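Local coordinates for protein tryptophanyl-tRNA synthetase (Thermus thermophilus, PDB 2EL7) that probably catalyses the ATP-dependent attachment of tryptophan to its cognate tRNA, working as a class I aminoacyl-tRNA synthetase homodimer, at residues W95-L100 / R163-L168; E171-P176 / E319-K324; E208-I213 / H277-L282. All blocks are in the same frame, centred on the assembly; numbering follows the deposited sequence.

Interaction 1 of 3, residues W95-L100 / R163-L168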
loop_
_atom_site.group_PDB
_atom_site.type_symbol
_atom_site.label_atom_id
_atom_site.label_comp_id
_atom_site.label_asym_id
_atom_site.label_seq_id
_atom_site.Cartn_x
_atom_site.Cartn_y
_atom_site.Cartn_z
ATOM N N TRP A 95 1.547 -3.162 -2.726
ATOM C CA TRP A 95 0.494 -3.009 -3.717
ATOM C C TRP A 95 0.570 -4.179 -4.678
ATOM O O TRP A 95 -0.459 -4.788 -4.994
ATOM C CB TRP A 95 0.624 -1.685 -4.488
ATOM C CG TRP A 95 -0.231 -1.677 -5.723
ATOM C CD1 TRP A 95 0.196 -1.580 -7.016
ATOM C CD2 TRP A 95 -1.656 -1.834 -5.788
ATOM N NE1 TRP A 95 -0.873 -1.671 -7.883
ATOM C CE2 TRP A 95 -2.019 -1.824 -7.154
ATOM C CE3 TRP A 95 -2.661 -1.981 -4.826
ATOM C CZ2 TRP A 95 -3.338 -1.951 -7.579
ATOM C CZ3 TRP A 95 -3.983 -2.108 -5.255
ATOM C CH2 TRP A 95 -4.305 -2.092 -6.616
ATOM N N VAL A 96 1.786 -4.504 -5.128
ATOM C CA VAL A 96 1.978 -5.611 -6.072
ATOM C C VAL A 96 1.373 -6.867 -5.490
ATOM O O VAL A 96 0.557 -7.513 -6.126
ATOM C CB VAL A 96 3.485 -5.857 -6.401
ATOM C CG1 VAL A 96 3.620 -7.026 -7.386
ATOM C CG2 VAL A 96 4.095 -4.594 -7.025
ATOM N N PHE A 97 1.763 -7.185 -4.264
ATOM C CA PHE A 97 1.260 -8.360 -3.569
ATOM C C PHE A 97 -0.265 -8.340 -3.454
ATOM O O PHE A 97 -0.922 -9.343 -3.719
ATOM C CB PHE A 97 1.915 -8.458 -2.185
ATOM C CG PHE A 97 3.326 -9.006 -2.210
ATOM C CD1 PHE A 97 3.992 -9.218 -3.417
ATOM C CD2 PHE A 97 3.996 -9.284 -1.024
ATOM C CE1 PHE A 97 5.305 -9.697 -3.441
ATOM C CE2 PHE A 97 5.311 -9.760 -1.032
ATOM C CZ PHE A 97 5.971 -9.968 -2.253
ATOM N N THR A 98 -0.822 -7.202 -3.054
ATOM C CA THR A 98 -2.267 -7.051 -2.944
ATOM C C THR A 98 -2.928 -7.552 -4.241
ATOM O O THR A 98 -3.898 -8.317 -4.187
ATOM C CB THR A 98 -2.655 -5.540 -2.684
ATOM O OG1 THR A 98 -2.364 -5.196 -1.325
ATOM C CG2 THR A 98 -4.122 -5.274 -2.943
ATOM N N THR A 99 -2.399 -7.158 -5.401
ATOM C CA THR A 99 -3.008 -7.582 -6.675
ATOM C C THR A 99 -2.877 -9.085 -6.918
ATOM O O THR A 99 -3.620 -9.657 -7.724
ATOM C CB THR A 99 -2.402 -6.849 -7.939
ATOM O OG1 THR A 99 -1.022 -7.217 -8.111
ATOM C CG2 THR A 99 -2.500 -5.312 -7.805
ATOM N N LEU A 100 -1.941 -9.727 -6.223
ATOM C CA LEU A 100 -1.733 -11.158 -6.417
ATOM C C LEU A 100 -2.305 -11.996 -5.281
ATOM O O LEU A 100 -1.884 -13.137 -5.115
ATOM C CB LEU A 100 -0.242 -11.470 -6.525
ATOM C CG LEU A 100 0.613 -10.732 -7.553
ATOM C CD1 LEU A 100 2.080 -11.044 -7.275
ATOM C CD2 LEU A 100 0.218 -11.150 -8.954
ATOM N N ARG A 163 5.294 -18.031 -4.142
ATOM C CA ARG A 163 5.144 -19.005 -5.209
ATOM C C ARG A 163 4.403 -18.394 -6.381
ATOM O O ARG A 163 4.828 -18.549 -7.529
ATOM C CB ARG A 163 4.405 -20.255 -4.723
ATOM C CG ARG A 163 5.214 -21.099 -3.736
ATOM C CD ARG A 163 4.693 -22.527 -3.666
ATOM N NE ARG A 163 3.372 -22.590 -3.081
ATOM C CZ ARG A 163 3.150 -22.612 -1.773
ATOM N NH1 ARG A 163 4.179 -22.584 -0.937
ATOM N NH2 ARG A 163 1.903 -22.645 -1.304
ATOM N N ARG A 164 3.317 -17.680 -6.098
ATOM C CA ARG A 164 2.538 -17.067 -7.167
ATOM C C ARG A 164 3.387 -16.079 -7.943
ATOM O O ARG A 164 3.332 -16.056 -9.175
ATOM C CB ARG A 164 1.302 -16.373 -6.596
ATOM C CG ARG A 164 0.295 -15.983 -7.644
ATOM C CD ARG A 164 -1.051 -15.596 -6.996
ATOM N NE ARG A 164 -1.725 -16.688 -6.276
ATOM C CZ ARG A 164 -1.905 -16.734 -4.958
ATOM N NH1 ARG A 164 -2.535 -17.774 -4.410
ATOM N NH2 ARG A 164 -1.455 -15.749 -4.182
ATOM N N PHE A 165 4.188 -15.283 -7.223
ATOM C CA PHE A 165 5.051 -14.307 -7.855
ATOM C C PHE A 165 6.139 -15.006 -8.659
ATOM O O PHE A 165 6.356 -14.679 -9.832
ATOM C CB PHE A 165 5.707 -13.379 -6.815
ATOM C CG PHE A 165 6.465 -12.214 -7.424
ATOM C CD1 PHE A 165 5.882 -10.941 -7.505
ATOM C CD2 PHE A 165 7.751 -12.392 -7.952
ATOM C CE1 PHE A 165 6.564 -9.863 -8.104
ATOM C CE2 PHE A 165 8.443 -11.327 -8.553
ATOM C CZ PHE A 165 7.846 -10.060 -8.629
ATOM N N ASN A 166 6.835 -15.954 -8.040
ATOM C CA ASN A 166 7.911 -16.664 -8.741
ATOM C C ASN A 166 7.455 -17.335 -10.042
ATOM O O ASN A 166 8.160 -17.277 -11.050
ATOM C CB ASN A 166 8.575 -17.701 -7.830
ATOM C CG ASN A 166 9.354 -17.060 -6.674
ATOM O OD1 ASN A 166 9.733 -15.881 -6.722
ATOM N ND2 ASN A 166 9.613 -17.846 -5.636
ATOM N N HIS A 167 6.276 -17.947 -10.025
ATOM C CA HIS A 167 5.753 -18.610 -11.206
ATOM C C HIS A 167 5.385 -17.633 -12.320
ATOM O O HIS A 167 5.666 -17.903 -13.498
ATOM C CB HIS A 167 4.516 -19.457 -10.846
ATOM C CG HIS A 167 3.751 -19.951 -12.043
ATOM N ND1 HIS A 167 4.274 -20.858 -12.942
ATOM C CD2 HIS A 167 2.490 -19.685 -12.468
ATOM C CE1 HIS A 167 3.366 -21.135 -13.864
ATOM N NE2 HIS A 167 2.274 -20.437 -13.599
ATOM N N LEU A 168 4.754 -16.514 -11.955
ATOM C CA LEU A 168 4.329 -15.499 -12.931
ATOM C C LEU A 168 5.424 -14.571 -13.471
ATOM O O LEU A 168 5.308 -14.084 -14.580
ATOM C CB LEU A 168 3.245 -14.585 -12.334
ATOM C CG LEU A 168 1.945 -15.124 -11.745
ATOM C CD1 LEU A 168 1.208 -13.981 -11.024
ATOM C CD2 LEU A 168 1.081 -15.721 -12.856
#
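L100, which follows helix 89-99 in the chain, overlaps F165 and L168 of helix 153-169 with its two methyl groups, one for each partner. This helix-to-helix contact lies in the Rossmann-type catalytic domain of a class I synthetase, with the F97 side chain about 8 Å from that of D136, a predicted L-tryptophan site. L100 CD1 lies at the edge of the F165 ring, 3.8 Å from F165 CD1, while L100 CD2 meets L168 CD1 at 3.6 Å, the two leucines running alongside and pointing oppositely. A leucine suits the place because its fork serves two neighbours. V96 CG1 also sits at that ring edge. F165 CD1 in turn comes to the edge of the F97 ring, 4.3 Å from F97 CE1; one small and one flat apolar group suit this buried site. F97 also packs on V131 and L138 of helix 124-139, and W123 of the second subunit packs against R164. With CG anti to the backbone N (chi1 -167°) and the chain bent at chi3, R164 turns its guanidinium toward the backbone carbonyl of L100. There R164 NH2 gives L100 O a weak hydrogen bond of 2.8 Å, bent to 125° at the hydrogen.

Interaction 2 of 3, residues E171-P176 / E319-K324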
loop_
_atom_site.group_PDB
_atom_site.type_symbol
_atom_site.label_atom_id
_atom_site.label_comp_id
_atom_site.label_asym_id
_atom_site.label_seq_id
_atom_site.Cartn_x
_atom_site.Cartn_y
_atom_site.Cartn_z
ATOM N N GLU A 171 11.758 -16.659 -10.934
ATOM C CA GLU A 171 12.150 -16.888 -9.541
ATOM C C GLU A 171 12.681 -15.622 -8.895
ATOM O O GLU A 171 13.678 -15.058 -9.333
ATOM C CB GLU A 171 13.204 -18.009 -9.424
ATOM C CG GLU A 171 13.411 -18.461 -7.958
ATOM C CD GLU A 171 14.449 -19.561 -7.775
ATOM O OE1 GLU A 171 15.620 -19.325 -8.137
ATOM O OE2 GLU A 171 14.097 -20.653 -7.252
ATOM N N THR A 172 12.026 -15.174 -7.834
ATOM C CA THR A 172 12.461 -13.944 -7.203
ATOM C C THR A 172 12.571 -13.989 -5.690
ATOM O O THR A 172 13.534 -13.458 -5.116
ATOM C CB THR A 172 11.501 -12.796 -7.537
ATOM O OG1 THR A 172 11.364 -12.671 -8.961
ATOM C CG2 THR A 172 12.021 -11.512 -6.958
ATOM N N PHE A 173 11.579 -14.612 -5.056
ATOM C CA PHE A 173 11.506 -14.658 -3.608
ATOM C C PHE A 173 11.610 -16.034 -2.968
ATOM O O PHE A 173 11.161 -17.030 -3.531
ATOM C CB PHE A 173 10.176 -14.048 -3.141
ATOM C CG PHE A 173 9.983 -12.603 -3.501
ATOM C CD1 PHE A 173 9.060 -12.237 -4.461
ATOM C CD2 PHE A 173 10.658 -11.608 -2.815
ATOM C CE1 PHE A 173 8.799 -10.889 -4.735
ATOM C CE2 PHE A 173 10.409 -10.262 -3.074
ATOM C CZ PHE A 173 9.474 -9.900 -4.039
ATOM N N PRO A 174 12.204 -16.099 -1.766
ATOM C CA PRO A 174 12.338 -17.374 -1.058
ATOM C C PRO A 174 10.986 -17.563 -0.431
ATOM O O PRO A 174 10.239 -16.601 -0.329
ATOM C CB PRO A 174 13.399 -17.072 0.001
ATOM C CG PRO A 174 13.048 -15.616 0.365
ATOM C CD PRO A 174 12.897 -15.022 -1.035
ATOM N N GLU A 175 10.666 -18.784 -0.025
ATOM C CA GLU A 175 9.404 -19.097 0.650
ATOM C C GLU A 175 9.781 -19.137 2.121
ATOM O O GLU A 175 10.347 -20.108 2.593
ATOM C CB GLU A 175 8.886 -20.467 0.210
ATOM C CG GLU A 175 8.352 -20.475 -1.217
ATOM C CD GLU A 175 7.891 -21.839 -1.676
ATOM O OE1 GLU A 175 7.053 -22.447 -0.979
ATOM O OE2 GLU A 175 8.367 -22.299 -2.739
ATOM N N PRO A 176 9.475 -18.082 2.866
ATOM C CA PRO A 176 9.842 -18.096 4.283
ATOM C C PRO A 176 9.238 -19.195 5.114
ATOM O O PRO A 176 8.124 -19.649 4.857
ATOM C CB PRO A 176 9.422 -16.707 4.767
ATOM C CG PRO A 176 8.312 -16.371 3.848
ATOM C CD PRO A 176 8.769 -16.841 2.514
ATOM N N GLU A 319 13.839 -2.911 -7.281
ATOM C CA GLU A 319 14.191 -2.661 -8.669
ATOM C C GLU A 319 13.956 -3.957 -9.410
ATOM O O GLU A 319 13.419 -3.961 -10.507
ATOM C CB GLU A 319 15.652 -2.221 -8.813
ATOM C CG GLU A 319 15.840 -0.721 -8.663
ATOM C CD GLU A 319 17.299 -0.311 -8.690
ATOM O OE1 GLU A 319 17.949 -0.524 -9.738
ATOM O OE2 GLU A 319 17.796 0.217 -7.660
ATOM N N GLU A 320 14.361 -5.064 -8.801
ATOM C CA GLU A 320 14.148 -6.363 -9.408
ATOM C C GLU A 320 12.650 -6.563 -9.712
ATOM O O GLU A 320 12.287 -6.945 -10.826
ATOM C CB GLU A 320 14.663 -7.450 -8.477
ATOM C CG GLU A 320 14.648 -8.827 -9.046
ATOM C CD GLU A 320 15.073 -9.857 -8.020
ATOM O OE1 GLU A 320 15.161 -11.067 -8.362
ATOM O OE2 GLU A 320 15.324 -9.447 -6.864
ATOM N N VAL A 321 11.779 -6.277 -8.741
ATOM C CA VAL A 321 10.328 -6.428 -8.937
ATOM C C VAL A 321 9.749 -5.490 -10.003
ATOM O O VAL A 321 9.018 -5.927 -10.878
ATOM C CB VAL A 321 9.529 -6.214 -7.606
ATOM C CG1 VAL A 321 8.021 -6.194 -7.887
ATOM C CG2 VAL A 321 9.855 -7.319 -6.613
ATOM N N ARG A 322 10.078 -4.208 -9.950
ATOM C CA ARG A 322 9.538 -3.275 -10.937
ATOM C C ARG A 322 9.828 -3.730 -12.371
ATOM O O ARG A 322 8.982 -3.618 -13.270
ATOM C CB ARG A 322 10.088 -1.849 -10.687
ATOM C CG ARG A 322 9.489 -1.196 -9.442
ATOM C CD ARG A 322 9.793 0.279 -9.259
ATOM N NE ARG A 322 11.107 0.437 -8.667
ATOM C CZ ARG A 322 11.378 1.112 -7.554
ATOM N NH1 ARG A 322 12.629 1.154 -7.133
ATOM N NH2 ARG A 322 10.430 1.739 -6.860
ATOM N N GLU A 323 11.015 -4.269 -12.580
ATOM C CA GLU A 323 11.425 -4.727 -13.904
ATOM C C GLU A 323 10.710 -6.004 -14.367
ATOM O O GLU A 323 10.302 -6.104 -15.528
ATOM C CB GLU A 323 12.924 -4.966 -13.902
ATOM C CG GLU A 323 13.473 -5.315 -15.246
ATOM C CD GLU A 323 14.635 -6.267 -15.127
ATOM O OE1 GLU A 323 14.399 -7.458 -14.799
ATOM O OE2 GLU A 323 15.787 -5.819 -15.340
ATOM N N LYS A 324 10.563 -6.973 -13.452
ATOM C CA LYS A 324 9.908 -8.241 -13.754
ATOM C C LYS A 324 8.403 -8.114 -13.934
ATOM O O LYS A 324 7.789 -8.883 -14.654
ATOM C CB LYS A 324 10.214 -9.274 -12.666
ATOM C CG LYS A 324 11.671 -9.764 -12.673
ATOM C CD LYS A 324 11.884 -10.953 -11.740
ATOM C CE LYS A 324 13.318 -11.430 -11.797
ATOM N NZ LYS A 324 13.685 -12.226 -10.597
#
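T172 and K324 reach toward each other tip to tip, and their meeting sets the polar half of this contact, which packs the end of the C-terminal helix 296-324 on the loop between helix 153-169 and strand 177-179 of the catalytic domain. K324 is extended beyond CG, a long chain that carries its charge across to the loop; K324 NZ gives a hydrogen bond of 2.9 Å to T172 OG1 and a weak one of 3.1 Å to E171 O. The same ammonium forms a salt bridge with E320 one turn earlier, K324 NZ to E320 OE1 being 2.9 Å, with the nitrogen on the anti side of that oxygen and 20° out of the carboxylate plane. The E320 carboxylate probably favours the charged lysine, and E320 OE2 also pairs with K141. T172 OG1 is bonded to G170 O as well, which ties the hydroxyl to its own loop.

The other branch of T172 is apolar. A chi1 of -55° sets OG1 beside the backbone N, which leaves CG2 anti to that N and 3.5 Å from E320 OE1. Within the loop, T172 CG2 also lies over the centre of the F173 ring. F173 and V321 cross at about a right angle, V321 CG2 touching F173 CZ at 3.7 Å; a compact valine fits beside the broad ring.

Around this core, F165 of helix 153-169 meets F173 edge to face and also touches V321, L93 of helix 89-99 packs on both F173 and V321, and P176 leads the loop into strand 177-179.

Interaction 3 of 3, residues E208-I213 / H277-L282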
loop_
_atom_site.group_PDB
_atom_site.type_symbol
_atom_site.label_atom_id
_atom_site.label_comp_id
_atom_site.label_asym_id
_atom_site.label_seq_id
_atom_site.Cartn_x
_atom_site.Cartn_y
_atom_site.Cartn_z
ATOM N N GLU A 208 9.928 -2.289 35.359
ATOM C CA GLU A 208 8.924 -1.914 36.342
ATOM C C GLU A 208 9.610 -1.459 37.625
ATOM O O GLU A 208 10.653 -1.982 37.992
ATOM C CB GLU A 208 8.000 -3.119 36.600
ATOM C CG GLU A 208 6.807 -2.845 37.489
ATOM C CD GLU A 208 5.812 -3.999 37.524
ATOM O OE1 GLU A 208 4.949 -4.006 38.430
ATOM O OE2 GLU A 208 5.876 -4.901 36.654
ATOM N N PRO A 209 9.046 -0.457 38.324
ATOM C CA PRO A 209 9.729 -0.041 39.558
ATOM C C PRO A 209 9.863 -1.195 40.577
ATOM O O PRO A 209 8.923 -1.975 40.803
ATOM C CB PRO A 209 8.850 1.091 40.069
ATOM C CG PRO A 209 8.300 1.673 38.819
ATOM C CD PRO A 209 7.911 0.433 38.034
ATOM N N GLU A 210 11.045 -1.291 41.179
ATOM C CA GLU A 210 11.351 -2.322 42.163
ATOM C C GLU A 210 10.253 -2.499 43.213
ATOM O O GLU A 210 9.815 -3.612 43.502
ATOM C CB GLU A 210 12.655 -1.960 42.856
ATOM C CG GLU A 210 13.283 -3.093 43.598
ATOM C CD GLU A 210 14.639 -2.721 44.165
ATOM O OE1 GLU A 210 14.670 -1.891 45.097
ATOM O OE2 GLU A 210 15.668 -3.256 43.679
ATOM N N GLU A 211 9.808 -1.383 43.780
ATOM C CA GLU A 211 8.783 -1.418 44.807
ATOM C C GLU A 211 7.495 -2.009 44.272
ATOM O O GLU A 211 6.686 -2.548 45.026
ATOM C CB GLU A 211 8.533 -0.005 45.352
ATOM C CG GLU A 211 7.421 0.080 46.398
ATOM C CD GLU A 211 7.573 -0.946 47.526
ATOM O OE1 GLU A 211 8.677 -1.018 48.128
ATOM O OE2 GLU A 211 6.586 -1.674 47.813
ATOM N N SER A 212 7.305 -1.910 42.963
ATOM C CA SER A 212 6.095 -2.428 42.354
ATOM C C SER A 212 6.195 -3.915 42.069
ATOM O O SER A 212 5.217 -4.642 42.217
ATOM C CB SER A 212 5.774 -1.673 41.067
ATOM O OG SER A 212 4.570 -2.166 40.520
ATOM N N ILE A 213 7.368 -4.371 41.651
ATOM C CA ILE A 213 7.545 -5.796 41.391
ATOM C C ILE A 213 7.429 -6.530 42.723
ATOM O O ILE A 213 6.923 -7.653 42.792
ATOM C CB ILE A 213 8.927 -6.083 40.767
ATOM C CG1 ILE A 213 8.916 -5.697 39.279
ATOM C CG2 ILE A 213 9.296 -7.546 40.957
ATOM C CD1 ILE A 213 10.310 -5.557 38.668
ATOM N N HIS A 277 16.482 -12.853 43.507
ATOM C CA HIS A 277 16.955 -13.527 42.303
ATOM C C HIS A 277 16.363 -12.883 41.060
ATOM O O HIS A 277 17.021 -12.793 40.026
ATOM C CB HIS A 277 16.617 -15.021 42.371
ATOM C CG HIS A 277 17.601 -15.816 43.173
ATOM N ND1 HIS A 277 18.643 -16.515 42.597
ATOM C CD2 HIS A 277 17.747 -15.965 44.511
ATOM C CE1 HIS A 277 19.386 -17.058 43.546
ATOM N NE2 HIS A 277 18.865 -16.738 44.716
ATOM N N LEU A 278 15.128 -12.408 41.171
ATOM C CA LEU A 278 14.494 -11.770 40.041
ATOM C C LEU A 278 15.205 -10.459 39.722
ATOM O O LEU A 278 15.583 -10.246 38.580
ATOM C CB LEU A 278 13.013 -11.531 40.324
ATOM C CG LEU A 278 12.309 -10.745 39.227
ATOM C CD1 LEU A 278 12.500 -11.463 37.899
ATOM C CD2 LEU A 278 10.838 -10.580 39.573
ATOM N N MET A 279 15.401 -9.609 40.731
ATOM C CA MET A 279 16.075 -8.311 40.570
ATOM C C MET A 279 17.509 -8.449 40.099
ATOM O O MET A 279 18.050 -7.558 39.433
ATOM C CB MET A 279 16.097 -7.519 41.884
ATOM C CG MET A 279 14.738 -7.018 42.368
ATOM S SD MET A 279 13.723 -6.370 41.010
ATOM C CE MET A 279 14.740 -5.050 40.410
ATOM N N GLU A 280 18.139 -9.557 40.450
ATOM C CA GLU A 280 19.505 -9.766 40.032
ATOM C C GLU A 280 19.542 -10.137 38.549
ATOM O O GLU A 280 20.525 -9.861 37.853
ATOM C CB GLU A 280 20.153 -10.873 40.883
ATOM C CG GLU A 280 21.644 -11.101 40.607
ATOM C CD GLU A 280 22.425 -9.795 40.538
ATOM O OE1 GLU A 280 22.202 -8.911 41.405
ATOM O OE2 GLU A 280 23.263 -9.656 39.618
ATOM N N ALA A 281 18.469 -10.754 38.061
ATOM C CA ALA A 281 18.402 -11.164 36.659
ATOM C C ALA A 281 18.190 -9.957 35.750
ATOM O O ALA A 281 18.782 -9.869 34.678
ATOM C CB ALA A 281 17.271 -12.183 36.458
ATOM N N LEU A 282 17.346 -9.031 36.193
ATOM C CA LEU A 282 17.043 -7.830 35.429
ATOM C C LEU A 282 18.125 -6.755 35.562
ATOM O O LEU A 282 18.272 -5.900 34.688
ATOM C CB LEU A 282 15.730 -7.245 35.908
ATOM C CG LEU A 282 14.583 -8.217 36.120
ATOM C CD1 LEU A 282 13.427 -7.470 36.792
ATOM C CD2 LEU A 282 14.166 -8.826 34.784
#
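The first turn of helix 210-218, with P209 at its N-cap position, faces helix 267-294, and the backbones come nearest at E210 and M279, whose CA atoms are 7.8 Å apart. I213 is the central apolar side chain. Its CG2, anti to the backbone N, meets L278 CD2 at 3.7 Å, while its other arm reaches L282 tip to tip, I213 CD1 to L282 CD1 at 4.1 Å. A beta-branched isoleucine suits the spot, since its two arms serve two leucines one turn apart. That second arm also lies beside M279, with I213 CD1 4.2 Å from M279 SD. M279 is bent at chi2 (-42°) and chi3, which curls its end toward the extended E210: M279 CE lies 3.8 Å from E210 OE2. The flexible thioether can thus border both isoleucine and glutamate. Cut back to alanine, M279 would probably leave a gap beside I213 CD1 and E210 CG less restrained. The L278 side chain is about 8 Å from that of M196 in the KMSKS region, a predicted ATP site. I204 of the preceding loop touches I213 and L278, F247 of helix 239-247 packs on L278, and R286 of helix 267-294 touches I213 and M279.

How the interactions relate
From the N terminus, interaction 1 closes first, joining helix 89-99 to helix 153-169 across 62 intervening residues, most of them helical. The chain then runs directly into the loop where interaction 2 opens, and that loop is not closed until the end of helix 296-324. Interaction 3 is nested inside it, joining helix 210-218 to helix 267-294, which helix 296-324 follows. Interactions 1 and 2 lie in series but touch, their centres about 9 Å apart: N166 of interaction 1 probably hydrogen-bonds T172 and F173. Interaction 3 sits across the chain's centre, about 49 Å from interaction 1, centre to centre. The C-terminal helix thus returns to the part of the fold that interaction 1 holds.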